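Local coordinates for protein 4'-phospho-dehydrooxetanocin synthase (Bacillus megaterium, PDB 5UL3) that uses a [4Fe-4S] cluster, S-adenosylmethionine and cobalamin to contract the sugar ring of dAMP oxidatively to an oxetane aldehyde in oxetanocin A biosynthesis, at residues A375-L386 against E415-A426. Sequence-based numbering, arbitrary orientation.
Sequences AQRIIDICEGLL and ERLKMWHYCALA
Ile-379 enters the 415-426 segment of helix 410-426 as a knob, seated in a hole lined by Glu-415, Lys-418, Met-419 and Tyr-422. CG2 sits over the centre of the Tyr-422 ring, 3.9 Å from the centroid and 6° off the normal; its C-H groups thus face the pi cloud, which is why an aromatic residue suits the site. CG1 lies between the ring and Met-419, 3.9 Å from Met-419 CA, and CD1 reaches on towards Met-419 and Glu-415. Deeper in, Met-419 has CG anti to its backbone N (chi1 -176°), which carries its flexible thioether across to Ile-378 and Ala-375: CG is 3.7 Å from Ile-378 CB, and SD is 3.9 Å from Ala-375 CB. Ile-378 CG2 then reaches Cys-423 SG at 3.5 Å. Cys-382 and Ala-426 are small, so their CA atoms approach to 5.4 Å. Leu-386 covers this end, its CD2 against the carbonyl of Leu-425. The segment axes run nearly parallel (23°) in neighbouring helices of the partial TIM barrel, joined through strand 393-398, on which Leu-385 and Trp-420 also pack. At the solvent-facing border one water accepts from Lys-418 NZ and bonds weakly to Gln-376 OE1. Buried Arg-416 passes Ala-375 with NE, its NH1 satisfied by the Ser-402 carbonyl. The chemistry is thus an apolar, sulfur-rich seam with Glu-415, Lys-418 and Glu-383 at the margin, implying that cohesion rests mainly on shape-matched packing.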
ATOM      1  N   ALA A 375     -15.065 -16.433   2.552  1.00 32.95           N
ATOM      2  CA  ALA A 375     -14.559 -17.148   1.381  1.00 32.91           C
ATOM      3  C   ALA A 375     -15.552 -17.096   0.225  1.00 35.48           C
ATOM      4  O   ALA A 375     -15.142 -16.976  -0.939  1.00 30.01           O
ATOM      5  CB  ALA A 375     -14.217 -18.593   1.737  1.00 29.54           C
ATOM      6  N   GLN A 376     -16.863 -17.166   0.517  1.00 28.46           N
ATOM      7  CA  GLN A 376     -17.839 -17.088  -0.563  1.00 32.79           C
ATOM      8  C   GLN A 376     -17.876 -15.694  -1.177  1.00 29.48           C
ATOM      9  O   GLN A 376     -18.119 -15.553  -2.378  1.00 28.36           O
ATOM     10  CB  GLN A 376     -19.231 -17.493  -0.064  1.00 36.84           C
ATOM     11  CG  GLN A 376     -20.246 -17.643  -1.201  1.00 32.85           C
ATOM     12  CD  GLN A 376     -19.817 -18.697  -2.211  1.00 41.95           C
ATOM     13  OE1 GLN A 376     -19.399 -19.794  -1.835  1.00 42.63           O
ATOM     14  NE2 GLN A 376     -19.894 -18.363  -3.495  1.00 36.35           N
ATOM     15  N   ARG A 377     -17.631 -14.657  -0.376  1.00 27.21           N
ATOM     16  CA  ARG A 377     -17.523 -13.316  -0.932  1.00 28.23           C
ATOM     17  C   ARG A 377     -16.382 -13.230  -1.948  1.00 23.74           C
ATOM     18  O   ARG A 377     -16.535 -12.622  -3.015  1.00 24.84           O
ATOM     19  CB  ARG A 377     -17.316 -12.309   0.197  1.00 26.26           C
ATOM     20  CG  ARG A 377     -16.977 -10.916  -0.280  1.00 26.76           C
ATOM     21  CD  ARG A 377     -16.962  -9.917   0.856  1.00 28.46           C
ATOM     22  NE  ARG A 377     -16.459  -8.615   0.428  1.00 25.59           N
ATOM     23  CZ  ARG A 377     -15.169  -8.329   0.258  1.00 23.43           C
ATOM     24  NH1 ARG A 377     -14.234  -9.263   0.469  1.00 24.43           N
ATOM     25  NH2 ARG A 377     -14.805  -7.106  -0.119  1.00 24.61           N
ATOM     26  N   ILE A 378     -15.228 -13.813  -1.624  1.00 23.86           N
ATOM     27  CA  ILE A 378     -14.106 -13.774  -2.564  1.00 24.19           C
ATOM     28  C   ILE A 378     -14.453 -14.552  -3.831  1.00 27.09           C
ATOM     29  O   ILE A 378     -14.181 -14.101  -4.952  1.00 26.35           O
ATOM     30  CB  ILE A 378     -12.827 -14.311  -1.891  1.00 24.61           C
ATOM     31  CG1 ILE A 378     -12.441 -13.459  -0.667  1.00 25.79           C
ATOM     32  CG2 ILE A 378     -11.662 -14.382  -2.909  1.00 24.24           C
ATOM     33  CD1 ILE A 378     -12.170 -11.980  -0.964  1.00 25.53           C
ATOM     34  N   ILE A 379     -15.058 -15.732  -3.673  1.00 27.43           N
ATOM     35  CA  ILE A 379     -15.424 -16.539  -4.832  1.00 29.85           C
ATOM     36  C   ILE A 379     -16.400 -15.780  -5.724  1.00 29.88           C
ATOM     37  O   ILE A 379     -16.263 -15.791  -6.952  1.00 30.56           O
ATOM     38  CB  ILE A 379     -15.980 -17.904  -4.381  1.00 30.26           C
ATOM     39  CG1 ILE A 379     -14.823 -18.753  -3.828  1.00 28.30           C
ATOM     40  CG2 ILE A 379     -16.671 -18.602  -5.550  1.00 34.49           C
ATOM     41  CD1 ILE A 379     -15.264 -20.000  -3.068  1.00 34.93           C
ATOM     42  N   ASP A 380     -17.350 -15.047  -5.122  1.00 30.52           N
ATOM     43  CA  ASP A 380     -18.278 -14.225  -5.909  1.00 31.28           C
ATOM     44  C   ASP A 380     -17.562 -13.098  -6.666  1.00 29.53           C
ATOM     45  O   ASP A 380     -17.900 -12.800  -7.820  1.00 29.19           O
ATOM     46  CB  ASP A 380     -19.366 -13.638  -4.999  1.00 32.69           C
ATOM     47  CG  ASP A 380     -20.328 -14.702  -4.466  1.00 40.73           C
ATOM     48  OD1 ASP A 380     -20.181 -15.880  -4.848  1.00 35.06           O
ATOM     49  OD2 ASP A 380     -21.222 -14.359  -3.660  1.00 38.03           O
ATOM     50  N   ILE A 381     -16.596 -12.430  -6.025  1.00 30.32           N
ATOM     51  CA  ILE A 381     -15.807 -11.425  -6.742  1.00 27.93           C
ATOM     52  C   ILE A 381     -15.064 -12.073  -7.910  1.00 27.47           C
ATOM     53  O   ILE A 381     -15.072 -11.559  -9.042  1.00 27.60           O
ATOM     54  CB  ILE A 381     -14.847 -10.713  -5.772  1.00 23.40           C
ATOM     55  CG1 ILE A 381     -15.641  -9.866  -4.771  1.00 27.30           C
ATOM     56  CG2 ILE A 381     -13.835  -9.827  -6.555  1.00 22.18           C
ATOM     57  CD1 ILE A 381     -14.839  -9.436  -3.546  1.00 28.64           C
ATOM     58  N   CYS A 382     -14.442 -13.226  -7.659  1.00 24.88           N
ATOM     59  CA  CYS A 382     -13.715 -13.932  -8.707  1.00 28.18           C
ATOM     60  C   CYS A 382     -14.644 -14.336  -9.843  1.00 30.65           C
ATOM     61  O   CYS A 382     -14.276 -14.222 -11.016  1.00 30.69           O
ATOM     62  CB  CYS A 382     -13.018 -15.158  -8.127  1.00 28.27           C
ATOM     63  SG  CYS A 382     -11.624 -14.742  -7.060  1.00 28.45           S
ATOM     64  N   GLU A 383     -15.846 -14.818  -9.512  1.00 29.49           N
ATOM     65  CA  GLU A 383     -16.807 -15.176 -10.551  1.00 30.57           C
ATOM     66  C   GLU A 383     -17.180 -13.961 -11.384  1.00 35.66           C
ATOM     67  O   GLU A 383     -17.341 -14.065 -12.602  1.00 35.45           O
ATOM     68  CB  GLU A 383     -18.058 -15.807  -9.933  1.00 32.74           C
ATOM     69  CG  GLU A 383     -17.839 -17.247  -9.484  1.00 39.75           C
ATOM     70  CD  GLU A 383     -19.113 -17.939  -9.004  1.00 50.36           C
ATOM     71  OE1 GLU A 383     -19.998 -17.272  -8.420  1.00 47.59           O
ATOM     72  OE2 GLU A 383     -19.225 -19.162  -9.220  1.00 46.32           O
ATOM     73  N   GLY A 384     -17.301 -12.797 -10.739  1.00 28.88           N
ATOM     74  CA  GLY A 384     -17.559 -11.571 -11.477  1.00 31.11           C
ATOM     75  C   GLY A 384     -16.425 -11.196 -12.414  1.00 30.41           C
ATOM     76  O   GLY A 384     -16.661 -10.769 -13.547  1.00 34.02           O
ATOM     77  N   LEU A 385     -15.179 -11.339 -11.953  1.00 26.08           N
ATOM     78  CA  LEU A 385     -14.031 -11.054 -12.810  1.00 28.22           C
ATOM     79  C   LEU A 385     -13.979 -12.013 -13.988  1.00 32.46           C
ATOM     80  O   LEU A 385     -13.582 -11.632 -15.098  1.00 33.52           O
ATOM     81  CB  LEU A 385     -12.733 -11.137 -11.995  1.00 26.95           C
ATOM     82  CG  LEU A 385     -12.521  -9.999 -10.993  1.00 29.26           C
ATOM     83  CD1 LEU A 385     -11.248 -10.217 -10.181  1.00 25.31           C
ATOM     84  CD2 LEU A 385     -12.434  -8.676 -11.746  1.00 33.31           C
ATOM     85  N   LEU A 386     -14.372 -13.268 -13.761  1.00 29.10           N
ATOM     86  CA  LEU A 386     -14.316 -14.273 -14.810  1.00 36.30           C
ATOM     87  C   LEU A 386     -15.386 -14.041 -15.872  1.00 37.47           C
ATOM     88  O   LEU A 386     -15.276 -14.592 -16.971  1.00 39.46           O
ATOM     89  CB  LEU A 386     -14.441 -15.665 -14.189  1.00 31.81           C
ATOM     90  CG  LEU A 386     -13.207 -16.117 -13.386  1.00 28.77           C
ATOM     91  CD1 LEU A 386     -13.523 -17.345 -12.538  1.00 30.94           C
ATOM     92  CD2 LEU A 386     -12.041 -16.393 -14.331  1.00 34.18           C
ATOM     93  N   GLU A 415     -12.430 -25.730   1.648  0.50 29.85           N
ATOM     94  CA  GLU A 415     -13.140 -24.607   1.038  0.50 33.85           C
ATOM     95  C   GLU A 415     -12.216 -23.408   0.853  0.50 31.39           C
ATOM     96  O   GLU A 415     -12.373 -22.644  -0.107  0.50 29.73           O
ATOM     97  CB  GLU A 415     -14.364 -24.235   1.886  0.50 33.44           C
ATOM     98  CG  GLU A 415     -15.289 -23.183   1.264  0.50 37.72           C
ATOM     99  CD  GLU A 415     -16.006 -23.678   0.011  0.50 38.09           C
ATOM    100  OE1 GLU A 415     -16.148 -22.886  -0.944  0.50 42.73           O
ATOM    101  OE2 GLU A 415     -16.428 -24.854  -0.020  0.50 39.93           O
ATOM    102  N   ARG A 416     -11.237 -23.240   1.745  1.00 26.18           N
ATOM    103  CA  ARG A 416     -10.251 -22.183   1.583  1.00 28.71           C
ATOM    104  C   ARG A 416      -9.389 -22.427   0.346  1.00 28.40           C
ATOM    105  O   ARG A 416      -9.107 -21.492  -0.416  1.00 25.39           O
ATOM    106  CB  ARG A 416      -9.397 -22.096   2.846  1.00 33.06           C
ATOM    107  CG  ARG A 416      -8.656 -20.801   3.035  1.00 36.73           C
ATOM    108  CD  ARG A 416      -9.483 -19.603   2.557  1.00 32.87           C
ATOM    109  NE  ARG A 416     -10.573 -19.237   3.457  1.00 34.17           N
ATOM    110  CZ  ARG A 416     -10.471 -18.326   4.424  1.00 28.96           C
ATOM    111  NH1 ARG A 416      -9.324 -17.703   4.642  1.00 27.45           N
ATOM    112  NH2 ARG A 416     -11.516 -18.037   5.176  1.00 29.29           N
ATOM    113  N   LEU A 417      -8.974 -23.681   0.122  1.00 25.42           N
ATOM    114  CA  LEU A 417      -8.202 -24.000  -1.081  1.00 26.59           C
ATOM    115  C   LEU A 417      -9.016 -23.726  -2.341  1.00 29.05           C
ATOM    116  O   LEU A 417      -8.494 -23.173  -3.319  1.00 27.41           O
ATOM    117  CB  LEU A 417      -7.742 -25.458  -1.039  1.00 28.47           C
ATOM    118  CG  LEU A 417      -6.937 -25.912  -2.254  1.00 26.55           C
ATOM    119  CD1 LEU A 417      -5.628 -25.140  -2.334  1.00 30.51           C
ATOM    120  CD2 LEU A 417      -6.684 -27.417  -2.162  1.00 30.82           C
ATOM    121  N   LYS A 418     -10.306 -24.081  -2.328  1.00 26.28           N
ATOM    122  CA  LYS A 418     -11.168 -23.739  -3.460  1.00 28.95           C
ATOM    123  C   LYS A 418     -11.191 -22.232  -3.710  1.00 29.78           C
ATOM    124  O   LYS A 418     -11.099 -21.781  -4.858  1.00 25.77           O
ATOM    125  CB  LYS A 418     -12.586 -24.259  -3.223  1.00 25.55           C
ATOM    126  CG  LYS A 418     -13.574 -23.788  -4.284  1.00 30.31           C
ATOM    127  CD  LYS A 418     -14.976 -24.405  -4.085  1.00 35.98           C
ATOM    128  CE  LYS A 418     -15.932 -23.913  -5.177  1.00 42.01           C
ATOM    129  NZ  LYS A 418     -17.375 -24.192  -4.863  1.00 46.81           N
ATOM    130  N   MET A 419     -11.310 -21.438  -2.646  1.00 27.70           N
ATOM    131  CA  MET A 419     -11.319 -19.983  -2.796  1.00 29.13           C
ATOM    132  C   MET A 419     -10.018 -19.485  -3.414  1.00 26.72           C
ATOM    133  O   MET A 419     -10.025 -18.652  -4.333  1.00 26.56           O
ATOM    134  CB  MET A 419     -11.551 -19.314  -1.432  1.00 28.91           C
ATOM    135  CG  MET A 419     -11.683 -17.780  -1.495  1.00 27.58           C
ATOM    136  SD  MET A 419     -11.069 -17.027   0.036  1.00 27.46           S
ATOM    137  CE  MET A 419      -9.325 -17.346  -0.170  1.00 28.68           C
ATOM    138  N   TRP A 420      -8.882 -19.978  -2.915  1.00 25.10           N
ATOM    139  CA  TRP A 420      -7.607 -19.566  -3.491  1.00 25.43           C
ATOM    140  C   TRP A 420      -7.497 -19.982  -4.955  1.00 26.86           C
ATOM    141  O   TRP A 420      -6.905 -19.257  -5.769  1.00 24.83           O
ATOM    142  CB  TRP A 420      -6.460 -20.147  -2.661  1.00 22.34           C
ATOM    143  CG  TRP A 420      -6.151 -19.314  -1.456  1.00 26.77           C
ATOM    144  CD1 TRP A 420      -6.628 -19.490  -0.167  1.00 30.05           C
ATOM    145  CD2 TRP A 420      -5.326 -18.143  -1.421  1.00 25.46           C
ATOM    146  NE1 TRP A 420      -6.129 -18.503   0.656  1.00 24.98           N
ATOM    147  CE2 TRP A 420      -5.327 -17.667  -0.088  1.00 26.75           C
ATOM    148  CE3 TRP A 420      -4.577 -17.451  -2.388  1.00 25.74           C
ATOM    149  CZ2 TRP A 420      -4.606 -16.536   0.299  1.00 25.28           C
ATOM    150  CZ3 TRP A 420      -3.869 -16.324  -1.997  1.00 25.58           C
ATOM    151  CH2 TRP A 420      -3.888 -15.879  -0.662  1.00 25.96           C
ATOM    152  N   HIS A 421      -8.062 -21.135  -5.312  1.00 24.63           N
ATOM    153  CA  HIS A 421      -8.068 -21.538  -6.716  1.00 28.79           C
ATOM    154  C   HIS A 421      -8.856 -20.547  -7.554  1.00 28.38           C
ATOM    155  O   HIS A 421      -8.406 -20.146  -8.634  1.00 26.87           O
ATOM    156  CB  HIS A 421      -8.643 -22.946  -6.872  1.00 29.82           C
ATOM    157  CG  HIS A 421      -8.612 -23.458  -8.281  1.00 30.33           C
ATOM    158  ND1 HIS A 421      -9.684 -24.102  -8.861  1.00 35.23           N
ATOM    159  CD2 HIS A 421      -7.638 -23.427  -9.223  1.00 37.77           C
ATOM    160  CE1 HIS A 421      -9.376 -24.439 -10.101  1.00 34.29           C
ATOM    161  NE2 HIS A 421      -8.138 -24.047 -10.344  1.00 32.42           N
ATOM    162  N   TYR A 422     -10.029 -20.126  -7.065  1.00 26.63           N
ATOM    163  CA  TYR A 422     -10.795 -19.101  -7.767  1.00 28.93           C
ATOM    164  C   TYR A 422      -9.993 -17.817  -7.907  1.00 30.31           C
ATOM    165  O   TYR A 422     -10.083 -17.138  -8.938  1.00 26.88           O
ATOM    166  CB  TYR A 422     -12.116 -18.820  -7.045  1.00 23.07           C
ATOM    167  CG  TYR A 422     -13.264 -19.664  -7.569  1.00 31.54           C
ATOM    168  CD1 TYR A 422     -13.481 -20.936  -7.087  1.00 32.33           C
ATOM    169  CD2 TYR A 422     -14.092 -19.198  -8.580  1.00 31.83           C
ATOM    170  CE1 TYR A 422     -14.512 -21.720  -7.568  1.00 41.42           C
ATOM    171  CE2 TYR A 422     -15.132 -19.975  -9.075  1.00 39.97           C
ATOM    172  CZ  TYR A 422     -15.333 -21.237  -8.557  1.00 45.09           C
ATOM    173  OH  TYR A 422     -16.355 -22.030  -9.023  1.00 48.36           O
ATOM    174  N   CYS A 423      -9.229 -17.442  -6.872  1.00 23.60           N
ATOM    175  CA  CYS A 423      -8.361 -16.272  -6.997  1.00 23.39           C
ATOM    176  C   CYS A 423      -7.362 -16.458  -8.136  1.00 25.86           C
ATOM    177  O   CYS A 423      -7.164 -15.558  -8.957  1.00 25.15           O
ATOM    178  CB  CYS A 423      -7.617 -16.013  -5.695  1.00 26.32           C
ATOM    179  SG  CYS A 423      -8.687 -15.369  -4.399  1.00 25.93           S
ATOM    180  N   ALA A 424      -6.721 -17.627  -8.199  1.00 26.92           N
ATOM    181  CA  ALA A 424      -5.788 -17.886  -9.294  1.00 26.66           C
ATOM    182  C   ALA A 424      -6.488 -17.812 -10.649  1.00 25.80           C
ATOM    183  O   ALA A 424      -5.972 -17.197 -11.597  1.00 27.89           O
ATOM    184  CB  ALA A 424      -5.119 -19.247  -9.106  1.00 27.45           C
ATOM    185  N   LEU A 425      -7.654 -18.450 -10.766  1.00 26.76           N
ATOM    186  CA  LEU A 425      -8.392 -18.428 -12.027  1.00 30.46           C
ATOM    187  C   LEU A 425      -8.714 -17.005 -12.452  1.00 36.79           C
ATOM    188  O   LEU A 425      -8.677 -16.680 -13.646  1.00 31.90           O
ATOM    189  CB  LEU A 425      -9.685 -19.235 -11.908  1.00 28.60           C
ATOM    190  CG  LEU A 425      -9.568 -20.754 -11.765  1.00 32.74           C
ATOM    191  CD1 LEU A 425     -10.947 -21.362 -11.570  1.00 31.89           C
ATOM    192  CD2 LEU A 425      -8.910 -21.336 -13.005  1.00 35.68           C
ATOM    193  N   ALA A 426      -9.037 -16.138 -11.492  1.00 24.98           N
ATOM    194  CA  ALA A 426      -9.454 -14.785 -11.836  1.00 26.27           C
ATOM    195  C   ALA A 426      -8.285 -13.833 -12.061  1.00 26.69           C
ATOM    196  O   ALA A 426      -8.522 -12.668 -12.399  1.00 25.54           O
ATOM    197  CB  ALA A 426     -10.367 -14.228 -10.743  1.00 27.84           C
TER
HETATM  198  O   HOH W   1     -17.892 -22.688  -2.747  1.00 52.70           O